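PDB 5EJR: myosin-I heavy chain from Dictyostelium discoideum, which is an actin-based class VII myosin motor with ATPase activity that acts early in phagocytosis and in adhesion, represented here by its second MyTH4-FERM tail unit. Local coordinates for residues Glu106-Ala111 and Gln146-Gln151. Sequence-based numbering, arbitrary orientation.
Sequences EIYCQA and QPFMEQ
Y108 and F148 form a T-shaped aromatic pair and are the only residues that touch between 106-111 and 146-151. Their ring planes stand at 82° to each other with centroids 5.2 Å apart, and the edge of the tyrosine ring is turned toward the face of F148. The touching edge of Y108 is its CD1 side: CD1 stands above the plane of the F148 ring, displaced from its centre to just past the CE1-CZ bond, 3.6 Å from F148 CZ. F148 gets there because its CG is anti to the backbone N (chi1 -171°), which, with CB already directed toward helix 104-113, extends the ring to Y108. Its CE2 edge also reaches the backbone of the other helix, where Y108 O lies near the ring plane, 3.5 Å from F148 CE2; such an approach is consistent with a weak attraction between the carbonyl oxygen and the positive rim of the ring. Phenylalanine suits this buried place, being long, flat and without a polar group to satisfy. Tyrosine suits the other side since its hydroxyl, though buried, is hydrogen-bonded to F138 O, which probably helps hold the ring in this orientation. With an alanine at F148 the Y108 edge is likely to lose the aromatic face it packs on, and a gap would probably open between the helices. Both partners are inside the helical MyTH4 domain: L177 of helix 164-178 packs against both rings, L134 and S135 of helix 121-137 flank Y108, and a hydrogen bond from Q151 NE2 to Y112 OH links helices 142-159 and 104-113 again.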
loop_
_atom_site.group_PDB
_atom_site.type_symbol
_atom_site.label_atom_id
_atom_site.label_comp_id
_atom_site.label_asym_id
_atom_site.label_seq_id
_atom_site.Cartn_x
_atom_site.Cartn_y
_atom_site.Cartn_z
ATOM N N GLU A 106 2.849 -25.531 -12.645
ATOM C CA GLU A 106 1.684 -26.272 -12.206
ATOM C C GLU A 106 0.467 -25.362 -11.992
ATOM O O GLU A 106 -0.656 -25.775 -12.299
ATOM C CB GLU A 106 2.033 -27.076 -10.946
ATOM C CG GLU A 106 1.286 -28.394 -10.853
ATOM C CD GLU A 106 -0.128 -28.288 -10.324
ATOM O OE1 GLU A 106 -0.439 -27.284 -9.641
ATOM O OE2 GLU A 106 -0.925 -29.223 -10.576
ATOM N N ILE A 107 0.682 -24.123 -11.493
ATOM C CA ILE A 107 -0.407 -23.164 -11.297
ATOM C C ILE A 107 -0.966 -22.737 -12.664
ATOM O O ILE A 107 -2.189 -22.806 -12.839
ATOM C CB ILE A 107 -0.063 -21.977 -10.351
ATOM C CG1 ILE A 107 0.299 -22.521 -8.944
ATOM C CG2 ILE A 107 -1.268 -21.017 -10.247
ATOM C CD1 ILE A 107 0.876 -21.483 -7.947
ATOM N N TYR A 108 -0.064 -22.398 -13.633
ATOM C CA TYR A 108 -0.392 -21.967 -15.002
ATOM C C TYR A 108 -1.134 -23.065 -15.786
ATOM O O TYR A 108 -2.080 -22.763 -16.496
ATOM C CB TYR A 108 0.878 -21.586 -15.774
ATOM C CG TYR A 108 1.277 -20.131 -15.648
ATOM C CD1 TYR A 108 0.749 -19.165 -16.503
ATOM C CD2 TYR A 108 2.241 -19.729 -14.726
ATOM C CE1 TYR A 108 1.149 -17.829 -16.423
ATOM C CE2 TYR A 108 2.621 -18.392 -14.611
ATOM C CZ TYR A 108 2.082 -17.449 -15.469
ATOM O OH TYR A 108 2.509 -16.148 -15.385
ATOM N N CYS A 109 -0.690 -24.337 -15.650
ATOM C CA CYS A 109 -1.321 -25.496 -16.290
ATOM C C CYS A 109 -2.696 -25.759 -15.701
ATOM O O CYS A 109 -3.616 -25.967 -16.474
ATOM C CB CYS A 109 -0.427 -26.727 -16.213
ATOM S SG CYS A 109 1.106 -26.584 -17.163
ATOM N N GLN A 110 -2.870 -25.680 -14.357
ATOM C CA GLN A 110 -4.195 -25.891 -13.734
ATOM C C GLN A 110 -5.197 -24.841 -14.182
ATOM O O GLN A 110 -6.377 -25.161 -14.351
ATOM C CB GLN A 110 -4.143 -25.849 -12.202
ATOM C CG GLN A 110 -3.494 -27.044 -11.520
ATOM C CD GLN A 110 -3.532 -26.928 -10.004
ATOM O OE1 GLN A 110 -3.976 -25.927 -9.423
ATOM N NE2 GLN A 110 -3.118 -27.984 -9.324
ATOM N N ALA A 111 -4.740 -23.562 -14.296
ATOM C CA ALA A 111 -5.609 -22.449 -14.667
ATOM C C ALA A 111 -6.035 -22.639 -16.114
ATOM O O ALA A 111 -7.233 -22.575 -16.398
ATOM C CB ALA A 111 -4.882 -21.115 -14.481
ATOM N N GLN A 146 7.557 -20.179 -23.870
ATOM C CA GLN A 146 7.208 -20.191 -25.296
ATOM C C GLN A 146 6.062 -21.175 -25.635
ATOM O O GLN A 146 5.060 -20.700 -26.178
ATOM C CB GLN A 146 8.435 -20.406 -26.199
ATOM C CG GLN A 146 8.388 -19.580 -27.482
ATOM C CD GLN A 146 8.536 -18.092 -27.234
ATOM O OE1 GLN A 146 9.594 -17.602 -26.815
ATOM N NE2 GLN A 146 7.475 -17.342 -27.493
ATOM N N PRO A 147 6.123 -22.497 -25.288
ATOM C CA PRO A 147 4.981 -23.386 -25.585
ATOM C C PRO A 147 3.624 -22.901 -25.051
ATOM O O PRO A 147 2.633 -22.993 -25.784
ATOM C CB PRO A 147 5.393 -24.720 -24.945
ATOM C CG PRO A 147 6.871 -24.685 -24.914
ATOM C CD PRO A 147 7.220 -23.253 -24.640
ATOM N N PHE A 148 3.585 -22.355 -23.808
ATOM C CA PHE A 148 2.358 -21.845 -23.174
ATOM C C PHE A 148 1.802 -20.627 -23.922
ATOM O O PHE A 148 0.575 -20.499 -24.052
ATOM C CB PHE A 148 2.582 -21.516 -21.682
ATOM C CG PHE A 148 1.333 -21.187 -20.888
ATOM C CD1 PHE A 148 0.872 -19.874 -20.788
ATOM C CD2 PHE A 148 0.649 -22.176 -20.197
ATOM C CE1 PHE A 148 -0.273 -19.566 -20.039
ATOM C CE2 PHE A 148 -0.506 -21.868 -19.460
ATOM C CZ PHE A 148 -0.949 -20.561 -19.374
ATOM N N MET A 149 2.703 -19.731 -24.391
ATOM C CA MET A 149 2.336 -18.525 -25.138
ATOM C C MET A 149 1.727 -18.907 -26.486
ATOM O O MET A 149 0.646 -18.408 -26.831
ATOM C CB MET A 149 3.537 -17.583 -25.317
ATOM C CG MET A 149 3.777 -16.703 -24.112
ATOM S SD MET A 149 4.796 -15.264 -24.507
ATOM C CE MET A 149 6.388 -15.988 -24.522
ATOM N N GLU A 150 2.394 -19.843 -27.210
ATOM C CA GLU A 150 1.936 -20.383 -28.500
ATOM C C GLU A 150 0.539 -20.994 -28.392
ATOM O O GLU A 150 -0.265 -20.843 -29.306
ATOM C CB GLU A 150 2.938 -21.413 -29.065
ATOM C CG GLU A 150 4.277 -20.822 -29.495
ATOM C CD GLU A 150 4.255 -19.703 -30.524
ATOM O OE1 GLU A 150 3.383 -19.719 -31.424
ATOM O OE2 GLU A 150 5.138 -18.819 -30.442
ATOM N N GLN A 151 0.242 -21.635 -27.253
ATOM C CA GLN A 151 -1.063 -22.208 -26.953
ATOM C C GLN A 151 -2.096 -21.090 -26.791
ATOM O O GLN A 151 -3.167 -21.186 -27.379
ATOM C CB GLN A 151 -0.996 -23.089 -25.696
ATOM C CG GLN A 151 -2.290 -23.862 -25.405
ATOM C CD GLN A 151 -2.548 -25.085 -26.273
ATOM O OE1 GLN A 151 -1.752 -25.468 -27.144
ATOM N NE2 GLN A 151 -3.673 -25.747 -26.029
#